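Local coordinates for protein MCG133388, isoform CRA_f (Mus musculus, PDB 4ZPO) that probably acts as a calcium-dependent cell-adhesion protein that may help establish specific neuronal connections in the brain; this chain holds its first three extracellular cadherin repeats, at residues Ser32-Leu37 / Val80-Leu85; Val217-Leu222 / Val306-Val311; Leu231-Asn236 / Gly271-Leu276. All coordinates share one frame; numbering follows the deposited sequence.

Contact 1: Ser32-Leu37 / Val80-Leu85; sequences SRRLRL and VTEHPL
R34 and R36 both reach the carboxylate of E82, forming a salt-bridge network at the edge of a sheet in the first cadherin repeat, where edge strand 36-37 runs antiparallel to strand 74-81. R36 brings NH2 at its guanidinium edge to E82 OE2, the two planes standing 89° apart, while R34 NH1 makes a weak bond of 3.4 Å to E82 OE1. One acid thus serves two arginines, whose long, flexible chains suit the solvent-facing border of the sheet. The face of R36 also rests on V80, with NH1 3.5 Å from CG1.

Backbone bonds fix the spacing: E82 N to R33 O at 2.7 Å, and V80 N to R36 O at 2.9 Å. R34, with positive phi, ends helix 29-32 in a Schellman motif.

R33 bends at chi3 (62°), laying its guanidinium beside the 82-84 backbone; NE donates in its own plane to E82 O at 3.1 Å, while NH2 bonds weakly to P84 O and forms a salt bridge with E86. Without that guanidinium, as with an alanine here, E86 would probably lose its salt-bridge mate and the E82 carbonyl its side-chain donor.

Apolar packing falls to L35, which is buried against L48 and L50; L35 CD1 lies 3.7 Å from T81 CG2.

Contact 2: Val217-Leu222 / Val306-Val311; sequences VLRVGL and VIQVDV
The R219 guanidinium takes the Q308 amide oxygen at its own edge: NE donates to Q308 OE1 at 3.0 Å, with the oxygen close to the guanidinium plane, and NH2 adds a weak bond to the same oxygen. The amide is turned only 28° from the guanidinium, and its carbonyl points almost straight at NE. R219 reaches this position with CG anti to the backbone N (chi1 179°) and a bend at chi3 (-60°), which turns the guanidinium across the end of Q308. Two long polar side chains suit this face of the sheet, which is turned from the core and which they share with V217, V306 and D310.

The backbones form a parallel ladder. L218 N bonds to V306 O, Q308 N to L218 O at 2.7 Å, V220 N to Q308 O, D310 N to V220 O and L222 N to D310 O at 2.9 Å. This pairs the first strand of the sheet, 217-221, with the last, 302-310, as is usual in the Greek-key sandwich of a cadherin repeat, here the third. Strand 217-221 lies at the sheet border, while 302-310 is also bonded to 286-295 through I307 and V309.

The other face is aliphatic, as befits a side turned toward the core: L218, V220, I307 and V309 project there, and L218 and I307 both touch L233. Farther along, L222 inserts CD2 against V309 CG1 at 3.6 Å and V311 CB at 3.7 Å. V311 lies about 5 Å, side chain to side chain, from E224, a calcium-binding residue whose metal is absent from this model.

Contact 3: Leu231-Asn236 / Gly271-Leu276; sequences LLLRLN and GAIHVL. With NAG (2-acetamido-2-deoxy-beta-D-glucopyranose), chain B.
L231 holds CG anti to its own amide nitrogen (chi1 176°), which carries CD1 over one face of the H274 ring, displaced toward the rim; the CH-pi contact is 4.1 Å from CD1 to the centroid of H274. The same methyl touches A272 CB at 3.8 Å, where a small residue fits beneath the leucine. L233 instead sets CG between its backbone N and carbonyl carbon (chi1 80°), bringing CD2 alongside I273, 3.8 Å from its CD1. L232 runs beside the other branch, its CD2 4.0 Å from I273 CG2, and the L235 side chain crosses that of I273, CD1 to CD1 at 4.0 Å, so leucine methyls meet both branches of the isoleucine.

The backbones are antiparallel. L232 N bonds to I273 O at 2.7 Å, I273 N to L233 O at 2.9 Å, and L235 N to G271 O. G271 has positive phi (81°), a conformation glycine adopts easily.

Beyond the pairing, N236 carries an N-linked sugar, ND2 being bonded to NAG C1. With L232 and L233 together opposite I273, and L232 near helical angles, this is a beta bulge in the antiparallel sheet of a cadherin sandwich.

Overall arrangement
From the N terminus, the chain first closes a loop of 42 residues at contact 1, which joins edge strand 36-37 to strand 74-81 within the first cadherin repeat. It then passes through the second repeat and the calcium sites at its two junctions before reaching the third, where contacts 2 and 3 lie with centres about 11 Å apart. Strand 217-221 opens contact 2, contact 3 opens and closes within the following 83 residues, and strand 302-310 completes the outer pairing. The two belong to facing sheets, joined where I307 meets I273, L233 and L235. Contact 1 is remote, its centre about 115 Å from that of contact 2, at the other end of the elongated chain.

Contact 1: Ser32-Leu37 / Val80-Leu85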
ATOM      1  N   SER A  32     -62.584  15.160 -12.413  1.00 93.99           N
ATOM      2  CA  SER A  32     -63.177  16.469 -12.677  1.00 89.36           C
ATOM      3  C   SER A  32     -62.148  17.594 -12.619  1.00 94.17           C
ATOM      4  O   SER A  32     -62.200  18.535 -13.411  1.00 92.28           O
ATOM      5  CB  SER A  32     -64.307  16.748 -11.683  1.00 98.69           C
ATOM      6  OG  SER A  32     -65.334  15.778 -11.794  1.00105.04           O
ATOM      7  N   ARG A  33     -61.214  17.495 -11.680  1.00 87.72           N
ATOM      8  CA  ARG A  33     -60.183  18.515 -11.531  1.00 90.83           C
ATOM      9  C   ARG A  33     -58.892  18.103 -12.230  1.00 86.96           C
ATOM     10  O   ARG A  33     -57.883  18.805 -12.150  1.00 85.68           O
ATOM     11  CB  ARG A  33     -59.921  18.804 -10.051  1.00 92.75           C
ATOM     12  CG  ARG A  33     -61.144  19.309  -9.301  1.00 96.90           C
ATOM     13  CD  ARG A  33     -60.764  19.908  -7.958  1.00102.38           C
ATOM     14  NE  ARG A  33     -59.895  21.071  -8.112  1.00109.45           N
ATOM     15  CZ  ARG A  33     -59.436  21.800  -7.100  1.00115.46           C
ATOM     16  NH1 ARG A  33     -59.764  21.488  -5.853  1.00119.02           N
ATOM     17  NH2 ARG A  33     -58.648  22.840  -7.333  1.00115.89           N
ATOM     18  N   ARG A  34     -58.940  16.962 -12.914  1.00 85.48           N
ATOM     19  CA  ARG A  34     -57.823  16.474 -13.722  1.00 87.71           C
ATOM     20  C   ARG A  34     -56.512  16.388 -12.944  1.00 83.18           C
ATOM     21  O   ARG A  34     -55.602  17.188 -13.160  1.00 82.75           O
ATOM     22  CB  ARG A  34     -57.635  17.364 -14.952  1.00 91.89           C
ATOM     23  CG  ARG A  34     -58.677  17.149 -16.037  1.00 96.18           C
ATOM     24  CD  ARG A  34     -58.583  18.224 -17.108  1.00105.17           C
ATOM     25  NE  ARG A  34     -59.166  17.790 -18.373  1.00112.27           N
ATOM     26  CZ  ARG A  34     -59.335  18.580 -19.428  1.00119.12           C
ATOM     27  NH1 ARG A  34     -58.974  19.854 -19.368  1.00120.09           N
ATOM     28  NH2 ARG A  34     -59.871  18.097 -20.541  1.00124.31           N
ATOM     29  N   LEU A  35     -56.426  15.420 -12.037  1.00 78.03           N
ATOM     30  CA  LEU A  35     -55.203  15.192 -11.276  1.00 83.51           C
ATOM     31  C   LEU A  35     -54.081  14.827 -12.241  1.00 79.30           C
ATOM     32  O   LEU A  35     -54.284  14.049 -13.173  1.00 80.86           O
ATOM     33  CB  LEU A  35     -55.410  14.095 -10.230  1.00 82.71           C
ATOM     34  CG  LEU A  35     -54.387  14.042  -9.097  1.00 79.30           C
ATOM     35  CD1 LEU A  35     -54.230  15.410  -8.454  1.00 78.23           C
ATOM     36  CD2 LEU A  35     -54.801  13.006  -8.063  1.00 78.60           C
ATOM     37  N   ARG A  36     -52.899  15.393 -12.020  1.00 76.81           N
ATOM     38  CA  ARG A  36     -51.864  15.374 -13.043  1.00 76.94           C
ATOM     39  C   ARG A  36     -50.486  15.743 -12.498  1.00 81.30           C
ATOM     40  O   ARG A  36     -50.368  16.593 -11.615  1.00 87.27           O
ATOM     41  CB  ARG A  36     -52.257  16.340 -14.165  1.00 84.16           C
ATOM     42  CG  ARG A  36     -51.318  16.396 -15.351  1.00 94.83           C
ATOM     43  CD  ARG A  36     -51.358  17.782 -15.973  1.00102.12           C
ATOM     44  NE  ARG A  36     -52.693  18.368 -15.882  1.00108.50           N
ATOM     45  CZ  ARG A  36     -52.976  19.637 -16.160  1.00117.29           C
ATOM     46  NH1 ARG A  36     -52.016  20.464 -16.549  1.00122.62           N
ATOM     47  NH2 ARG A  36     -54.220  20.080 -16.045  1.00120.53           N
ATOM     48  N   LEU A  37     -49.450  15.099 -13.025  1.00 80.38           N
ATOM     49  CA  LEU A  37     -48.079  15.521 -12.759  1.00 71.25           C
ATOM     50  C   LEU A  37     -47.727  16.677 -13.685  1.00 88.48           C
ATOM     51  O   LEU A  37     -48.241  16.762 -14.799  1.00 84.80           O
ATOM     52  CB  LEU A  37     -47.096  14.362 -12.945  1.00 75.24           C
ATOM     53  CG  LEU A  37     -47.032  13.331 -11.816  1.00 76.23           C
ATOM     54  CD1 LEU A  37     -46.061  12.213 -12.164  1.00 64.39           C
ATOM     55  CD2 LEU A  37     -46.637  13.998 -10.508  1.00 75.21           C
ATOM     56  N   VAL A  80     -50.589  19.269 -10.598  1.00 86.12           N
ATOM     57  CA  VAL A  80     -51.509  20.244 -11.170  1.00 82.21           C
ATOM     58  C   VAL A  80     -52.967  19.800 -11.076  1.00 99.23           C
ATOM     59  O   VAL A  80     -53.315  18.688 -11.475  1.00 98.95           O
ATOM     60  CB  VAL A  80     -51.173  20.519 -12.649  1.00 87.49           C
ATOM     61  CG1 VAL A  80     -52.116  21.565 -13.227  1.00 93.45           C
ATOM     62  CG2 VAL A  80     -49.728  20.965 -12.788  1.00 88.78           C
ATOM     63  N   THR A  81     -53.811  20.676 -10.541  1.00 98.14           N
ATOM     64  CA  THR A  81     -55.252  20.453 -10.522  1.00 97.04           C
ATOM     65  C   THR A  81     -55.959  21.654 -11.142  1.00103.06           C
ATOM     66  O   THR A  81     -55.525  22.793 -10.972  1.00109.97           O
ATOM     67  CB  THR A  81     -55.783  20.222  -9.093  1.00 85.71           C
ATOM     68  OG1 THR A  81     -55.486  21.362  -8.278  1.00 88.00           O
ATOM     69  CG2 THR A  81     -55.146  18.987  -8.479  1.00 83.92           C
ATOM     70  N   GLU A  82     -57.045  21.397 -11.864  1.00101.88           N
ATOM     71  CA  GLU A  82     -57.761  22.461 -12.560  1.00101.90           C
ATOM     72  C   GLU A  82     -59.065  22.839 -11.865  1.00106.23           C
ATOM     73  O   GLU A  82     -59.607  22.066 -11.074  1.00104.96           O
ATOM     74  CB  GLU A  82     -58.055  22.051 -14.005  1.00 93.56           C
ATOM     75  CG  GLU A  82     -56.820  21.836 -14.860  1.00 92.35           C
ATOM     76  CD  GLU A  82     -57.166  21.531 -16.305  1.00102.65           C
ATOM     77  OE1 GLU A  82     -58.229  21.993 -16.773  1.00110.44           O
ATOM     78  OE2 GLU A  82     -56.380  20.826 -16.970  1.00 97.74           O
ATOM     79  N   HIS A  83     -59.550  24.038 -12.183  1.00107.82           N
ATOM     80  CA  HIS A  83     -60.826  24.550 -11.681  1.00109.66           C
ATOM     81  C   HIS A  83     -60.945  24.505 -10.156  1.00112.48           C
ATOM     82  O   HIS A  83     -61.623  23.633  -9.609  1.00113.57           O
ATOM     83  CB  HIS A  83     -61.984  23.773 -12.308  1.00106.18           C
ATOM     84  CG  HIS A  83     -61.880  23.628 -13.793  1.00104.15           C
ATOM     85  ND1 HIS A  83     -61.483  22.454 -14.402  1.00102.62           N
ATOM     86  CD2 HIS A  83     -62.116  24.506 -14.796  1.00109.57           C
ATOM     87  CE1 HIS A  83     -61.481  22.617 -15.711  1.00 99.84           C
ATOM     88  NE2 HIS A  83     -61.862  23.854 -15.978  1.00111.40           N
ATOM     89  N   PRO A  84     -60.283  25.447  -9.463  1.00113.10           N
ATOM     90  CA  PRO A  84     -59.420  26.472 -10.055  1.00116.43           C
ATOM     91  C   PRO A  84     -58.007  25.949 -10.290  1.00116.08           C
ATOM     92  O   PRO A  84     -57.550  25.069  -9.560  1.00111.90           O
ATOM     93  CB  PRO A  84     -59.424  27.596  -9.004  1.00108.83           C
ATOM     94  CG  PRO A  84     -60.256  27.082  -7.835  1.00113.02           C
ATOM     95  CD  PRO A  84     -60.379  25.605  -8.005  1.00111.02           C
ATOM     96  N   LEU A  85     -57.335  26.480 -11.305  1.00121.31           N
ATOM     97  CA  LEU A  85     -55.985  26.045 -11.644  1.00119.48           C
ATOM     98  C   LEU A  85     -55.012  26.374 -10.516  1.00122.61           C
ATOM     99  O   LEU A  85     -54.524  27.498 -10.410  1.00128.10           O
ATOM    100  CB  LEU A  85     -55.529  26.693 -12.956  1.00119.66           C
ATOM    101  CG  LEU A  85     -54.260  26.164 -13.629  1.00114.16           C
ATOM    102  CD1 LEU A  85     -54.426  26.170 -15.141  1.00111.70           C
ATOM    103  CD2 LEU A  85     -53.042  26.987 -13.233  1.00114.57           C
TER

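Contact 2: Val217-Leu222 / Val306-Val311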
ATOM      1  N   VAL A 217      40.688 -15.770  12.424  1.00 81.34           N
ATOM      2  CA  VAL A 217      42.116 -16.058  12.478  1.00 76.61           C
ATOM      3  C   VAL A 217      42.396 -17.452  11.922  1.00 73.78           C
ATOM      4  O   VAL A 217      41.773 -18.430  12.335  1.00 75.72           O
ATOM      5  CB  VAL A 217      42.664 -15.964  13.918  1.00 78.23           C
ATOM      6  CG1 VAL A 217      44.091 -16.492  13.983  1.00 69.99           C
ATOM      7  CG2 VAL A 217      42.597 -14.531  14.425  1.00 77.63           C
ATOM      8  N   LEU A 218      43.328 -17.537  10.979  1.00 74.18           N
ATOM      9  CA  LEU A 218      43.708 -18.817  10.394  1.00 70.49           C
ATOM     10  C   LEU A 218      45.189 -19.104  10.598  1.00 72.66           C
ATOM     11  O   LEU A 218      46.040 -18.268  10.297  1.00 75.44           O
ATOM     12  CB  LEU A 218      43.367 -18.848   8.903  1.00 72.56           C
ATOM     13  CG  LEU A 218      42.111 -19.632   8.525  1.00 75.95           C
ATOM     14  CD1 LEU A 218      41.752 -19.405   7.066  1.00 75.60           C
ATOM     15  CD2 LEU A 218      42.314 -21.114   8.802  1.00 81.09           C
ATOM     16  N   ARG A 219      45.489 -20.292  11.112  1.00 75.78           N
ATOM     17  CA  ARG A 219      46.868 -20.709  11.325  1.00 80.64           C
ATOM     18  C   ARG A 219      47.199 -21.931  10.479  1.00 81.97           C
ATOM     19  O   ARG A 219      46.616 -23.000  10.660  1.00 87.09           O
ATOM     20  CB  ARG A 219      47.120 -21.010  12.804  1.00 90.00           C
ATOM     21  CG  ARG A 219      48.538 -21.474  13.102  1.00105.32           C
ATOM     22  CD  ARG A 219      48.704 -21.855  14.565  1.00117.02           C
ATOM     23  NE  ARG A 219      48.428 -20.736  15.460  1.00123.93           N
ATOM     24  CZ  ARG A 219      48.501 -20.804  16.785  1.00130.35           C
ATOM     25  NH1 ARG A 219      48.842 -21.942  17.375  1.00134.38           N
ATOM     26  NH2 ARG A 219      48.232 -19.734  17.521  1.00131.30           N
ATOM     27  N   VAL A 220      48.134 -21.766   9.549  1.00 83.35           N
ATOM     28  CA  VAL A 220      48.578 -22.869   8.708  1.00 87.39           C
ATOM     29  C   VAL A 220      50.092 -23.024   8.775  1.00 91.31           C
ATOM     30  O   VAL A 220      50.795 -22.145   9.273  1.00 93.29           O
ATOM     31  CB  VAL A 220      48.156 -22.676   7.240  1.00 72.39           C
ATOM     32  CG1 VAL A 220      46.641 -22.706   7.114  1.00 70.65           C
ATOM     33  CG2 VAL A 220      48.725 -21.376   6.691  1.00 70.80           C
ATOM     34  N   GLY A 221      50.587 -24.147   8.268  1.00 91.88           N
ATOM     35  CA  GLY A 221      52.013 -24.412   8.257  1.00 92.93           C
ATOM     36  C   GLY A 221      52.479 -24.965   6.928  1.00 94.49           C
ATOM     37  O   GLY A 221      51.811 -25.807   6.328  1.00 95.83           O
ATOM     38  N   LEU A 222      53.627 -24.487   6.461  1.00 95.41           N
ATOM     39  CA  LEU A 222      54.207 -24.984   5.219  1.00100.28           C
ATOM     40  C   LEU A 222      55.627 -25.489   5.461  1.00105.13           C
ATOM     41  O   LEU A 222      56.352 -24.941   6.293  1.00110.08           O
ATOM     42  CB  LEU A 222      54.196 -23.898   4.136  1.00103.60           C
ATOM     43  CG  LEU A 222      55.347 -22.891   4.046  1.00107.19           C
ATOM     44  CD1 LEU A 222      55.199 -22.031   2.800  1.00101.87           C
ATOM     45  CD2 LEU A 222      55.427 -22.018   5.286  1.00112.97           C
ATOM     46  N   VAL A 306      43.381 -12.431   9.757  1.00 79.72           N
ATOM     47  CA  VAL A 306      44.808 -12.552  10.014  1.00 74.42           C
ATOM     48  C   VAL A 306      45.262 -13.992   9.807  1.00 73.49           C
ATOM     49  O   VAL A 306      44.761 -14.909  10.457  1.00 73.83           O
ATOM     50  CB  VAL A 306      45.169 -12.101  11.438  1.00 73.46           C
ATOM     51  CG1 VAL A 306      46.620 -12.425  11.740  1.00 80.67           C
ATOM     52  CG2 VAL A 306      44.903 -10.614  11.605  1.00 71.13           C
ATOM     53  N   ILE A 307      46.207 -14.183   8.892  1.00 73.93           N
ATOM     54  CA  ILE A 307      46.717 -15.515   8.594  1.00 78.35           C
ATOM     55  C   ILE A 307      48.100 -15.731   9.193  1.00 76.70           C
ATOM     56  O   ILE A 307      49.049 -15.019   8.865  1.00 77.35           O
ATOM     57  CB  ILE A 307      46.782 -15.766   7.080  1.00 79.53           C
ATOM     58  CG1 ILE A 307      45.394 -15.609   6.460  1.00 78.36           C
ATOM     59  CG2 ILE A 307      47.346 -17.148   6.793  1.00 79.82           C
ATOM     60  CD1 ILE A 307      45.356 -15.901   4.984  1.00 81.72           C
ATOM     61  N   GLN A 308      48.206 -16.719  10.074  1.00 77.45           N
ATOM     62  CA  GLN A 308      49.477 -17.060  10.699  1.00 82.01           C
ATOM     63  C   GLN A 308      50.144 -18.217   9.963  1.00 80.06           C
ATOM     64  O   GLN A 308      49.621 -19.331   9.932  1.00 80.75           O
ATOM     65  CB  GLN A 308      49.274 -17.412  12.174  1.00 75.70           C
ATOM     66  CG  GLN A 308      48.799 -16.245  13.023  1.00 75.90           C
ATOM     67  CD  GLN A 308      48.542 -16.637  14.463  1.00 86.86           C
ATOM     68  OE1 GLN A 308      48.287 -17.801  14.767  1.00 91.20           O
ATOM     69  NE2 GLN A 308      48.613 -15.661  15.363  1.00 86.69           N
ATOM     70  N   VAL A 309      51.299 -17.940   9.368  1.00 77.83           N
ATOM     71  CA  VAL A 309      52.025 -18.942   8.597  1.00 80.63           C
ATOM     72  C   VAL A 309      53.254 -19.434   9.353  1.00 88.65           C
ATOM     73  O   VAL A 309      54.183 -18.671   9.604  1.00 88.31           O
ATOM     74  CB  VAL A 309      52.465 -18.387   7.230  1.00 80.44           C
ATOM     75  CG1 VAL A 309      53.250 -19.432   6.461  1.00 75.69           C
ATOM     76  CG2 VAL A 309      51.258 -17.925   6.431  1.00 71.22           C
ATOM     77  N   ASP A 310      53.250 -20.714   9.714  1.00 98.16           N
ATOM     78  CA  ASP A 310      54.365 -21.317  10.437  1.00101.96           C
ATOM     79  C   ASP A 310      55.251 -22.135   9.502  1.00100.17           C
ATOM     80  O   ASP A 310      54.756 -22.850   8.633  1.00 92.78           O
ATOM     81  CB  ASP A 310      53.847 -22.195  11.578  1.00111.88           C
ATOM     82  CG  ASP A 310      54.943 -23.019  12.227  1.00128.23           C
ATOM     83  OD1 ASP A 310      55.645 -22.488  13.114  1.00135.73           O
ATOM     84  OD2 ASP A 310      55.100 -24.202  11.855  1.00133.28           O
ATOM     85  N   VAL A 311      56.562 -22.023   9.683  1.00107.20           N
ATOM     86  CA  VAL A 311      57.509 -22.780   8.872  1.00105.50           C
ATOM     87  C   VAL A 311      58.623 -23.370   9.730  1.00101.12           C
ATOM     88  O   VAL A 311      58.560 -24.533  10.128  1.00 99.68           O
ATOM     89  CB  VAL A 311      58.133 -21.907   7.767  1.00109.56           C
ATOM     90  CG1 VAL A 311      58.840 -20.711   8.375  1.00113.93           C
ATOM     91  CG2 VAL A 311      59.095 -22.728   6.920  1.00114.06           C
TER

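Contact 3: Leu231-Asn236 / Gly271-Leu276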
ATOM      1  N   LEU A 231      49.889 -23.399  -3.719  1.00 76.97           N
ATOM      2  CA  LEU A 231      48.773 -22.698  -3.094  1.00 75.99           C
ATOM      3  C   LEU A 231      48.803 -22.862  -1.578  1.00 77.15           C
ATOM      4  O   LEU A 231      48.827 -23.983  -1.067  1.00 82.42           O
ATOM      5  CB  LEU A 231      47.441 -23.202  -3.650  1.00 79.17           C
ATOM      6  CG  LEU A 231      46.164 -22.639  -3.024  1.00 77.98           C
ATOM      7  CD1 LEU A 231      46.024 -21.153  -3.319  1.00 78.03           C
ATOM      8  CD2 LEU A 231      44.946 -23.404  -3.515  1.00 78.68           C
ATOM      9  N   LEU A 232      48.804 -21.742  -0.865  1.00 72.21           N
ATOM     10  CA  LEU A 232      48.781 -21.765   0.591  1.00 72.99           C
ATOM     11  C   LEU A 232      47.363 -22.016   1.086  1.00 72.98           C
ATOM     12  O   LEU A 232      47.109 -22.972   1.820  1.00 76.68           O
ATOM     13  CB  LEU A 232      49.322 -20.452   1.162  1.00 73.28           C
ATOM     14  CG  LEU A 232      49.471 -20.376   2.683  1.00 76.76           C
ATOM     15  CD1 LEU A 232      50.530 -21.353   3.174  1.00 80.30           C
ATOM     16  CD2 LEU A 232      49.800 -18.955   3.119  1.00 75.42           C
ATOM     17  N   LEU A 233      46.446 -21.148   0.668  1.00 65.67           N
ATOM     18  CA  LEU A 233      45.034 -21.275   1.012  1.00 70.98           C
ATOM     19  C   LEU A 233      44.196 -20.327   0.163  1.00 72.52           C
ATOM     20  O   LEU A 233      44.675 -19.279  -0.268  1.00 76.86           O
ATOM     21  CB  LEU A 233      44.801 -20.991   2.501  1.00 72.93           C
ATOM     22  CG  LEU A 233      44.735 -19.535   2.970  1.00 73.05           C
ATOM     23  CD1 LEU A 233      44.244 -19.466   4.405  1.00 78.72           C
ATOM     24  CD2 LEU A 233      46.082 -18.843   2.841  1.00 76.66           C
ATOM     25  N   ARG A 234      42.945 -20.699  -0.082  1.00 75.13           N
ATOM     26  CA  ARG A 234      42.023 -19.828  -0.798  1.00 76.05           C
ATOM     27  C   ARG A 234      41.065 -19.172   0.186  1.00 73.40           C
ATOM     28  O   ARG A 234      40.274 -19.848   0.842  1.00 71.71           O
ATOM     29  CB  ARG A 234      41.248 -20.604  -1.865  1.00 81.65           C
ATOM     30  CG  ARG A 234      40.341 -19.731  -2.722  1.00 88.46           C
ATOM     31  CD  ARG A 234      39.558 -20.543  -3.749  1.00 98.83           C
ATOM     32  NE  ARG A 234      40.396 -21.025  -4.846  1.00104.80           N
ATOM     33  CZ  ARG A 234      40.864 -22.265  -4.945  1.00109.57           C
ATOM     34  NH1 ARG A 234      41.616 -22.609  -5.980  1.00113.42           N
ATOM     35  NH2 ARG A 234      40.580 -23.163  -4.010  1.00109.12           N
ATOM     36  N   LEU A 235      41.147 -17.851   0.288  1.00 77.08           N
ATOM     37  CA  LEU A 235      40.312 -17.094   1.213  1.00 76.41           C
ATOM     38  C   LEU A 235      38.841 -17.133   0.808  1.00 80.70           C
ATOM     39  O   LEU A 235      38.516 -17.313  -0.365  1.00 81.00           O
ATOM     40  CB  LEU A 235      40.803 -15.647   1.296  1.00 73.44           C
ATOM     41  CG  LEU A 235      42.156 -15.475   1.990  1.00 70.41           C
ATOM     42  CD1 LEU A 235      42.671 -14.059   1.799  1.00 67.35           C
ATOM     43  CD2 LEU A 235      42.036 -15.812   3.468  1.00 64.85           C
ATOM     44  N   ASN A 236      37.962 -16.951   1.788  1.00 84.73           N
ATOM     45  CA  ASN A 236      36.526 -17.016   1.558  1.00 95.40           C
ATOM     46  C   ASN A 236      35.770 -15.957   2.344  1.00 94.49           C
ATOM     47  O   ASN A 236      35.493 -16.141   3.526  1.00 94.23           O
ATOM     48  CB  ASN A 236      35.997 -18.398   1.928  1.00108.77           C
ATOM     49  CG  ASN A 236      34.541 -18.572   1.589  1.00122.59           C
ATOM     50  OD1 ASN A 236      34.049 -18.066   0.577  1.00120.02           O
ATOM     51  ND2 ASN A 236      33.834 -19.295   2.444  1.00146.10           N
ATOM     52  N   GLY A 271      40.947 -14.923  -4.270  1.00 73.59           N
ATOM     53  CA  GLY A 271      41.384 -14.943  -2.885  1.00 72.59           C
ATOM     54  C   GLY A 271      42.442 -15.999  -2.637  1.00 74.45           C
ATOM     55  O   GLY A 271      42.771 -16.309  -1.490  1.00 71.94           O
ATOM     56  N   ALA A 272      42.978 -16.555  -3.719  1.00 78.28           N
ATOM     57  CA  ALA A 272      43.996 -17.593  -3.626  1.00 79.88           C
ATOM     58  C   ALA A 272      45.355 -17.003  -3.266  1.00 77.43           C
ATOM     59  O   ALA A 272      45.843 -16.094  -3.936  1.00 70.55           O
ATOM     60  CB  ALA A 272      44.084 -18.366  -4.932  1.00 81.39           C
ATOM     61  N   ILE A 273      45.961 -17.525  -2.205  1.00 80.56           N
ATOM     62  CA  ILE A 273      47.276 -17.067  -1.772  1.00 75.42           C
ATOM     63  C   ILE A 273      48.359 -18.068  -2.158  1.00 73.61           C
ATOM     64  O   ILE A 273      48.322 -19.227  -1.748  1.00 75.42           O
ATOM     65  CB  ILE A 273      47.321 -16.832  -0.251  1.00 70.89           C
ATOM     66  CG1 ILE A 273      46.357 -15.711   0.138  1.00 70.74           C
ATOM     67  CG2 ILE A 273      48.735 -16.496   0.196  1.00 72.97           C
ATOM     68  CD1 ILE A 273      46.441 -15.308   1.590  1.00 66.29           C
ATOM     69  N   HIS A 274      49.325 -17.611  -2.949  1.00 71.79           N
ATOM     70  CA  HIS A 274      50.409 -18.469  -3.408  1.00 74.98           C
ATOM     71  C   HIS A 274      51.747 -18.060  -2.807  1.00 74.89           C
ATOM     72  O   HIS A 274      52.009 -16.876  -2.600  1.00 79.71           O
ATOM     73  CB  HIS A 274      50.508 -18.439  -4.935  1.00 78.03           C
ATOM     74  CG  HIS A 274      49.296 -18.974  -5.632  1.00 85.09           C
ATOM     75  ND1 HIS A 274      49.177 -20.297  -6.007  1.00 89.78           N
ATOM     76  CD2 HIS A 274      48.152 -18.367  -6.029  1.00 87.26           C
ATOM     77  CE1 HIS A 274      48.012 -20.479  -6.600  1.00 91.16           C
ATOM     78  NE2 HIS A 274      47.370 -19.324  -6.627  1.00 90.89           N
ATOM     79  N   VAL A 275      52.591 -19.048  -2.524  1.00 72.89           N
ATOM     80  CA  VAL A 275      53.968 -18.780  -2.134  1.00 76.74           C
ATOM     81  C   VAL A 275      54.823 -18.727  -3.396  1.00 80.95           C
ATOM     82  O   VAL A 275      54.781 -19.632  -4.230  1.00 81.47           O
ATOM     83  CB  VAL A 275      54.510 -19.840  -1.148  1.00 77.78           C
ATOM     84  CG1 VAL A 275      54.177 -21.243  -1.625  1.00 72.78           C
ATOM     85  CG2 VAL A 275      56.009 -19.670  -0.950  1.00 82.37           C
ATOM     86  N   LEU A 276      55.586 -17.649  -3.542  1.00 83.57           N
ATOM     87  CA  LEU A 276      56.317 -17.397  -4.777  1.00 87.03           C
ATOM     88  C   LEU A 276      57.816 -17.267  -4.540  1.00 93.30           C
ATOM     89  O   LEU A 276      58.609 -17.350  -5.477  1.00100.87           O
ATOM     90  CB  LEU A 276      55.778 -16.134  -5.448  1.00 83.45           C
ATOM     91  CG  LEU A 276      54.264 -16.117  -5.676  1.00 77.43           C
ATOM     92  CD1 LEU A 276      53.755 -14.692  -5.817  1.00 81.89           C
ATOM     93  CD2 LEU A 276      53.896 -16.942  -6.903  1.00 75.39           C
TER
HETATM   94  C1  NAG B   1      32.431 -19.573   2.261  1.00103.28           C
HETATM   95  C2  NAG B   1      32.270 -21.047   1.838  1.00117.88           C
HETATM   96  C3  NAG B   1      30.797 -21.443   1.765  1.00123.85           C
HETATM   97  C4  NAG B   1      30.069 -21.081   3.050  1.00123.57           C
HETATM   98  C5  NAG B   1      30.268 -19.599   3.328  1.00120.40           C
HETATM   99  C6  NAG B   1      29.589 -19.123   4.592  1.00124.75           C
HETATM  100  C7  NAG B   1      32.606 -20.756  -0.596  1.00129.89           C
HETATM  101  C8  NAG B   1      33.419 -21.188  -1.777  1.00130.40           C
HETATM  102  N2  NAG B   1      32.933 -21.326   0.572  1.00125.62           N
HETATM  103  O3  NAG B   1      30.723 -22.846   1.545  1.00126.60           O
HETATM  104  O4  NAG B   1      28.677 -21.345   2.913  1.00123.47           O
HETATM  105  O5  NAG B   1      31.669 -19.322   3.466  1.00112.55           O
HETATM  106  O6  NAG B   1      30.195 -19.648   5.765  1.00131.53           O
HETATM  107  O7  NAG B   1      31.714 -19.913  -0.692  1.00129.60           O